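Local atomic coordinates of diguanylate cyclase/phosphodiesterase (Caldicellulosiruptor saccharolyticus, PDB entry 3MTK), a protein that probably hydrolyses cyclic di-GMP through another of its domains, the present chain being its GGDEF domain. Residues 36-41 / 159-164; 61-66 / 80-85. All blocks are in the same frame, centred on the assembly; numbering follows the deposited sequence.

Interaction 1. Residues 36-41 / 159-164; sequences DTYLIF and YVIFKP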
loop_
_atom_site.group_PDB
_atom_site.type_symbol
_atom_site.label_atom_id
_atom_site.label_comp_id
_atom_site.label_asym_id
_atom_site.label_seq_id
_atom_site.Cartn_x
_atom_site.Cartn_y
_atom_site.Cartn_z
ATOM N N ASP A 36 3.430 -12.557 13.299
ATOM C CA ASP A 36 3.335 -12.516 11.854
ATOM C C ASP A 36 2.524 -11.303 11.411
ATOM O O ASP A 36 1.387 -11.410 10.938
ATOM C CB ASP A 36 2.724 -13.811 11.340
ATOM C CG ASP A 36 3.618 -15.006 11.612
ATOM O OD1 ASP A 36 4.853 -14.852 11.493
ATOM O OD2 ASP A 36 3.101 -16.097 11.936
ATOM N N THR A 37 3.134 -10.140 11.607
ATOM C CA THR A 37 2.551 -8.864 11.242
ATOM C C THR A 37 3.423 -8.417 10.084
ATOM O O THR A 37 4.646 -8.533 10.151
ATOM C CB THR A 37 2.683 -7.859 12.388
ATOM O OG1 THR A 37 2.211 -8.459 13.598
ATOM C CG2 THR A 37 1.870 -6.620 12.094
ATOM N N TYR A 38 2.812 -7.910 9.025
ATOM C CA TYR A 38 3.595 -7.497 7.875
ATOM C C TYR A 38 3.400 -6.064 7.410
ATOM O O TYR A 38 2.339 -5.468 7.590
ATOM C CB TYR A 38 3.307 -8.416 6.682
ATOM C CG TYR A 38 3.596 -9.879 6.915
ATOM C CD1 TYR A 38 2.764 -10.658 7.720
ATOM C CD2 TYR A 38 4.707 -10.486 6.332
ATOM C CE1 TYR A 38 3.034 -12.004 7.939
ATOM C CE2 TYR A 38 4.984 -11.833 6.545
ATOM C CZ TYR A 38 4.144 -12.583 7.349
ATOM O OH TYR A 38 4.417 -13.913 7.557
ATOM N N LEU A 39 4.451 -5.520 6.809
ATOM C CA LEU A 39 4.406 -4.190 6.228
ATOM C C LEU A 39 4.235 -4.509 4.747
ATOM O O LEU A 39 4.949 -5.363 4.212
ATOM C CB LEU A 39 5.723 -3.445 6.434
ATOM C CG LEU A 39 5.771 -2.060 5.777
ATOM C CD1 LEU A 39 4.675 -1.182 6.347
ATOM C CD2 LEU A 39 7.128 -1.426 5.999
ATOM N N ILE A 40 3.285 -3.851 4.094
ATOM C CA ILE A 40 3.036 -4.084 2.678
ATOM C C ILE A 40 3.019 -2.775 1.909
ATOM O O ILE A 40 2.401 -1.791 2.338
ATOM C CB ILE A 40 1.683 -4.800 2.459
ATOM C CG1 ILE A 40 1.663 -6.109 3.243
ATOM C CG2 ILE A 40 1.485 -5.113 0.984
ATOM C CD1 ILE A 40 0.282 -6.675 3.416
ATOM N N PHE A 41 3.710 -2.779 0.775
ATOM C CA PHE A 41 3.801 -1.623 -0.104
ATOM C C PHE A 41 3.045 -1.911 -1.406
ATOM O O PHE A 41 3.352 -2.874 -2.111
ATOM C CB PHE A 41 5.276 -1.326 -0.422
ATOM C CG PHE A 41 5.944 -0.374 0.540
ATOM C CD1 PHE A 41 5.310 0.036 1.710
ATOM C CD2 PHE A 41 7.223 0.103 0.278
ATOM C CE1 PHE A 41 5.944 0.908 2.611
ATOM C CE2 PHE A 41 7.872 0.979 1.172
ATOM C CZ PHE A 41 7.227 1.380 2.344
ATOM N N TYR A 159 3.702 -9.849 -6.824
ATOM C CA TYR A 159 4.080 -9.430 -5.478
ATOM C C TYR A 159 5.227 -10.255 -4.922
ATOM O O TYR A 159 5.412 -11.411 -5.303
ATOM C CB TYR A 159 2.887 -9.544 -4.526
ATOM C CG TYR A 159 2.431 -10.966 -4.274
ATOM C CD1 TYR A 159 1.462 -11.565 -5.084
ATOM C CD2 TYR A 159 2.949 -11.703 -3.213
ATOM C CE1 TYR A 159 1.020 -12.860 -4.839
ATOM C CE2 TYR A 159 2.512 -12.997 -2.954
ATOM C CZ TYR A 159 1.546 -13.574 -3.770
ATOM O OH TYR A 159 1.098 -14.853 -3.504
ATOM N N VAL A 160 5.988 -9.652 -4.015
ATOM C CA VAL A 160 7.115 -10.321 -3.374
ATOM C C VAL A 160 7.105 -10.067 -1.859
ATOM O O VAL A 160 6.899 -8.935 -1.410
ATOM C CB VAL A 160 8.469 -9.827 -3.950
ATOM C CG1 VAL A 160 9.616 -10.558 -3.269
ATOM C CG2 VAL A 160 8.517 -10.056 -5.456
ATOM N N ILE A 161 7.338 -11.123 -1.080
ATOM C CA ILE A 161 7.352 -11.016 0.381
ATOM C C ILE A 161 8.713 -11.391 0.945
ATOM O O ILE A 161 9.175 -12.509 0.738
ATOM C CB ILE A 161 6.304 -11.943 1.015
ATOM C CG1 ILE A 161 4.926 -11.668 0.403
ATOM C CG2 ILE A 161 6.260 -11.720 2.525
ATOM C CD1 ILE A 161 3.843 -12.594 0.906
ATOM N N PHE A 162 9.352 -10.460 1.653
ATOM C CA PHE A 162 10.666 -10.712 2.246
ATOM C C PHE A 162 10.607 -11.175 3.706
ATOM O O PHE A 162 9.989 -10.531 4.554
ATOM C CB PHE A 162 11.552 -9.464 2.165
ATOM C CG PHE A 162 12.168 -9.228 0.809
ATOM C CD1 PHE A 162 12.310 -10.269 -0.108
ATOM C CD2 PHE A 162 12.650 -7.962 0.465
ATOM C CE1 PHE A 162 12.925 -10.052 -1.344
ATOM C CE2 PHE A 162 13.272 -7.735 -0.775
ATOM C CZ PHE A 162 13.406 -8.784 -1.677
ATOM N N LYS A 163 11.263 -12.298 3.984
ATOM C CA LYS A 163 11.316 -12.869 5.328
ATOM C C LYS A 163 12.770 -13.005 5.769
ATOM O O LYS A 163 13.645 -13.285 4.952
ATOM C CB LYS A 163 10.653 -14.247 5.344
ATOM C CG LYS A 163 9.137 -14.209 5.341
ATOM C CD LYS A 163 8.544 -15.605 5.236
ATOM C CE LYS A 163 7.065 -15.596 5.589
ATOM N NZ LYS A 163 6.320 -14.567 4.817
ATOM N N PRO A 164 13.049 -12.806 7.068
ATOM C CA PRO A 164 14.411 -12.911 7.604
ATOM C C PRO A 164 15.110 -14.227 7.265
ATOM O O PRO A 164 14.460 -15.236 6.990
ATOM C CB PRO A 164 14.197 -12.733 9.101
ATOM C CG PRO A 164 13.067 -11.754 9.141
ATOM C CD PRO A 164 12.122 -12.335 8.114
#
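In the central sheet of the GGDEF domain, Y38 on strand 37-44 reaches across strand 123-129 to meet I161 and K163 on strand 159-163. The strands are thus not sheet neighbours, and side chains alone join them, burying 104 Å² in total. The bond from CA to CB of Y38 points toward strand 159-163, and with CG beside the backbone N and anti to the carbonyl carbon (chi1 -59°) the ring places Y38 CE2 4.2 Å from CG2 of I161. K163 runs obliquely past the ring's phenol end. A bend in the last torsion of the lysine (chi4 52°) turns its NZ to the ring edge, near the ring plane, 3.5 Å from Y38 CE2, which excludes a cation-pi geometry over the face. The same NZ gives a weak hydrogen bond of 3.4 Å to Y38 OH. Helix 97-108 packs on this patch, I97 against Y38 and I101 against I161. A valine in place of Y38 would probably leave K163 NZ without this phenol partner and open a gap beside I161. D36 OD1, 6.8 Å from K163 NZ, bonds Q129 instead, so the contact joins apolar packing to a weak, long ammonium-phenol bond that probably adds little strength.

Interaction 2. Residues 61-66 / 80-85; sequences ELIIHI and AFKIGF
I63, on helix 56-74, packs against the end of K82 and the backbone of F85 where strand 79-84 runs into its turn. The contact buries 98 Å² over both sides; its tight part rests on two atoms of the isoleucine. I63 CG2 sits 3.8 Å from K82 NZ, while I63 CD1 comes within 4.2 Å of F85 O. The two side chains cross at about a right angle, and NZ is the lysine atom nearest I63. K82 starts with CG anti to the backbone N (chi1 179°) and then bends at chi2 and chi4, folding NZ back to its own strand end, where it donates a weak hydrogen bond of 3.2 Å to F85 O. The path of that chain near G84 is doubtful in the model. D10, T13 and F88 also touch the K82 side chain, and L47 packs on I63.

The F85 side is looser. F85 CA and I63 CA, the closest such pair, are 9.0 Å apart. F85 CE1 stays 5.5 Å from I63 CD1, the exposed phenyl group leaning instead on L47 and N51 of helix 47-54. On the helix, H65 ND1 donates to E61 O at 3.0 Å from above the carbonyl plane, remote from the strand.

A classic beta bulge, with I83 and G84 set opposite the single residue R87, marks the hairpin. Residues 84-88 read GFDRF where active diguanylate cyclases carry GGDEF, so this is probably the signature hairpin in degenerate form, consistent with a domain that does not synthesise cyclic di-GMP.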
loop_
_atom_site.group_PDB
_atom_site.type_symbol
_atom_site.label_atom_id
_atom_site.label_comp_id
_atom_site.label_asym_id
_atom_site.label_seq_id
_atom_site.Cartn_x
_atom_site.Cartn_y
_atom_site.Cartn_z
ATOM N N GLU A 61 -9.595 11.385 -8.207
ATOM C CA GLU A 61 -10.815 10.711 -7.783
ATOM C C GLU A 61 -10.544 9.215 -7.742
ATOM O O GLU A 61 -10.967 8.515 -6.826
ATOM C CB GLU A 61 -11.954 11.006 -8.765
ATOM C CG GLU A 61 -12.942 12.051 -8.270
ATOM C CD GLU A 61 -13.749 11.559 -7.082
ATOM O OE1 GLU A 61 -14.453 10.538 -7.236
ATOM O OE2 GLU A 61 -13.681 12.185 -5.999
ATOM N N LEU A 62 -9.831 8.740 -8.751
ATOM C CA LEU A 62 -9.453 7.334 -8.855
ATOM C C LEU A 62 -8.642 6.926 -7.611
ATOM O O LEU A 62 -8.895 5.884 -6.998
ATOM C CB LEU A 62 -8.592 7.147 -10.095
ATOM C CG LEU A 62 -8.632 5.834 -10.864
ATOM C CD1 LEU A 62 -7.270 5.671 -11.530
ATOM C CD2 LEU A 62 -8.953 4.641 -9.960
ATOM N N ILE A 63 -7.666 7.758 -7.248
ATOM C CA ILE A 63 -6.811 7.505 -6.089
ATOM C C ILE A 63 -7.686 7.374 -4.847
ATOM O O ILE A 63 -7.490 6.472 -4.033
ATOM C CB ILE A 63 -5.782 8.656 -5.879
ATOM C CG1 ILE A 63 -4.803 8.712 -7.049
ATOM C CG2 ILE A 63 -4.997 8.446 -4.588
ATOM C CD1 ILE A 63 -3.904 7.510 -7.148
ATOM N N ILE A 64 -8.655 8.273 -4.696
ATOM C CA ILE A 64 -9.538 8.189 -3.538
ATOM C C ILE A 64 -10.228 6.834 -3.594
ATOM O O ILE A 64 -10.191 6.075 -2.626
ATOM C CB ILE A 64 -10.599 9.312 -3.530
ATOM C CG1 ILE A 64 -9.929 10.662 -3.267
ATOM C CG2 ILE A 64 -11.632 9.038 -2.446
ATOM C CD1 ILE A 64 -10.908 11.840 -3.227
ATOM N N HIS A 65 -10.848 6.525 -4.732
ATOM C CA HIS A 65 -11.512 5.233 -4.899
ATOM C C HIS A 65 -10.572 4.118 -4.469
ATOM O O HIS A 65 -10.952 3.238 -3.696
ATOM C CB HIS A 65 -11.902 5.004 -6.359
ATOM C CG HIS A 65 -13.228 5.588 -6.732
ATOM N ND1 HIS A 65 -13.527 6.922 -6.563
ATOM C CD2 HIS A 65 -14.334 5.016 -7.263
ATOM C CE1 HIS A 65 -14.762 7.148 -6.973
ATOM N NE2 HIS A 65 -15.274 6.008 -7.403
ATOM N N ILE A 66 -9.337 4.156 -4.964
ATOM C CA ILE A 66 -8.381 3.120 -4.608
ATOM C C ILE A 66 -8.146 3.071 -3.104
ATOM O O ILE A 66 -8.197 1.997 -2.507
ATOM C CB ILE A 66 -7.028 3.319 -5.323
ATOM C CG1 ILE A 66 -7.211 3.149 -6.833
ATOM C CG2 ILE A 66 -6.025 2.307 -4.810
ATOM C CD1 ILE A 66 -5.975 3.429 -7.644
ATOM N N ALA A 80 -3.917 1.445 7.062
ATOM C CA ALA A 80 -3.646 1.765 5.668
ATOM C C ALA A 80 -3.101 3.187 5.597
ATOM O O ALA A 80 -3.625 4.086 6.253
ATOM C CB ALA A 80 -4.922 1.645 4.853
ATOM N N PHE A 81 -2.051 3.390 4.800
ATOM C CA PHE A 81 -1.436 4.709 4.662
ATOM C C PHE A 81 -1.172 5.103 3.219
ATOM O O PHE A 81 -1.040 4.243 2.341
ATOM C CB PHE A 81 -0.099 4.752 5.407
ATOM C CG PHE A 81 -0.132 4.094 6.751
ATOM C CD1 PHE A 81 -0.081 2.707 6.865
ATOM C CD2 PHE A 81 -0.234 4.854 7.908
ATOM C CE1 PHE A 81 -0.134 2.088 8.111
ATOM C CE2 PHE A 81 -0.290 4.244 9.164
ATOM C CZ PHE A 81 -0.239 2.860 9.264
ATOM N N LYS A 82 -1.089 6.408 2.980
ATOM C CA LYS A 82 -0.773 6.924 1.654
ATOM C C LYS A 82 0.601 7.553 1.826
ATOM O O LYS A 82 0.727 8.620 2.424
ATOM C CB LYS A 82 -1.778 7.984 1.209
ATOM C CG LYS A 82 -1.468 8.572 -0.168
ATOM C CD LYS A 82 -1.721 7.563 -1.291
ATOM C CE LYS A 82 -1.242 8.071 -2.653
ATOM N NZ LYS A 82 -1.727 9.437 -3.014
ATOM N N ILE A 83 1.631 6.894 1.301
ATOM C CA ILE A 83 2.992 7.375 1.465
ATOM C C ILE A 83 3.681 7.950 0.237
ATOM O O ILE A 83 4.793 8.455 0.324
ATOM C CB ILE A 83 3.874 6.253 2.031
ATOM C CG1 ILE A 83 3.847 5.046 1.091
ATOM C CG2 ILE A 83 3.361 5.842 3.409
ATOM C CD1 ILE A 83 4.669 3.885 1.589
ATOM N N GLY A 84 3.025 7.873 -0.909
ATOM C CA GLY A 84 3.617 8.402 -2.124
ATOM C C GLY A 84 2.500 8.726 -3.088
ATOM O O GLY A 84 1.374 8.281 -2.899
ATOM N N PHE A 85 2.807 9.515 -4.107
ATOM C CA PHE A 85 1.822 9.896 -5.110
ATOM C C PHE A 85 1.059 8.678 -5.622
ATOM O O PHE A 85 -0.165 8.716 -5.767
ATOM C CB PHE A 85 2.533 10.590 -6.274
ATOM C CG PHE A 85 1.801 10.485 -7.578
ATOM C CD1 PHE A 85 0.600 11.161 -7.774
ATOM C CD2 PHE A 85 2.294 9.679 -8.594
ATOM C CE1 PHE A 85 -0.107 11.035 -8.968
ATOM C CE2 PHE A 85 1.602 9.541 -9.793
ATOM C CZ PHE A 85 0.399 10.219 -9.982
#

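In the fold
Both contacts involve the same mixed sheet, on opposite sides of the chain's centre and with their own centres about 20 Å apart. Interaction 1 links two strands separated by a third, whereas interaction 2 sets a helix against the outermost strand, 79-84. They meet directly where F41 CE1 packs 3.4 Å from I83 CD1. Each contact is mainly buried, but interaction 2 has an exposed residue at its margin, at the hairpin turn. Their chemistry differs accordingly: interaction 1 mixes packing with a weak polar link between the strands, while in interaction 2 the helix side chain I63 offers only methyl groups.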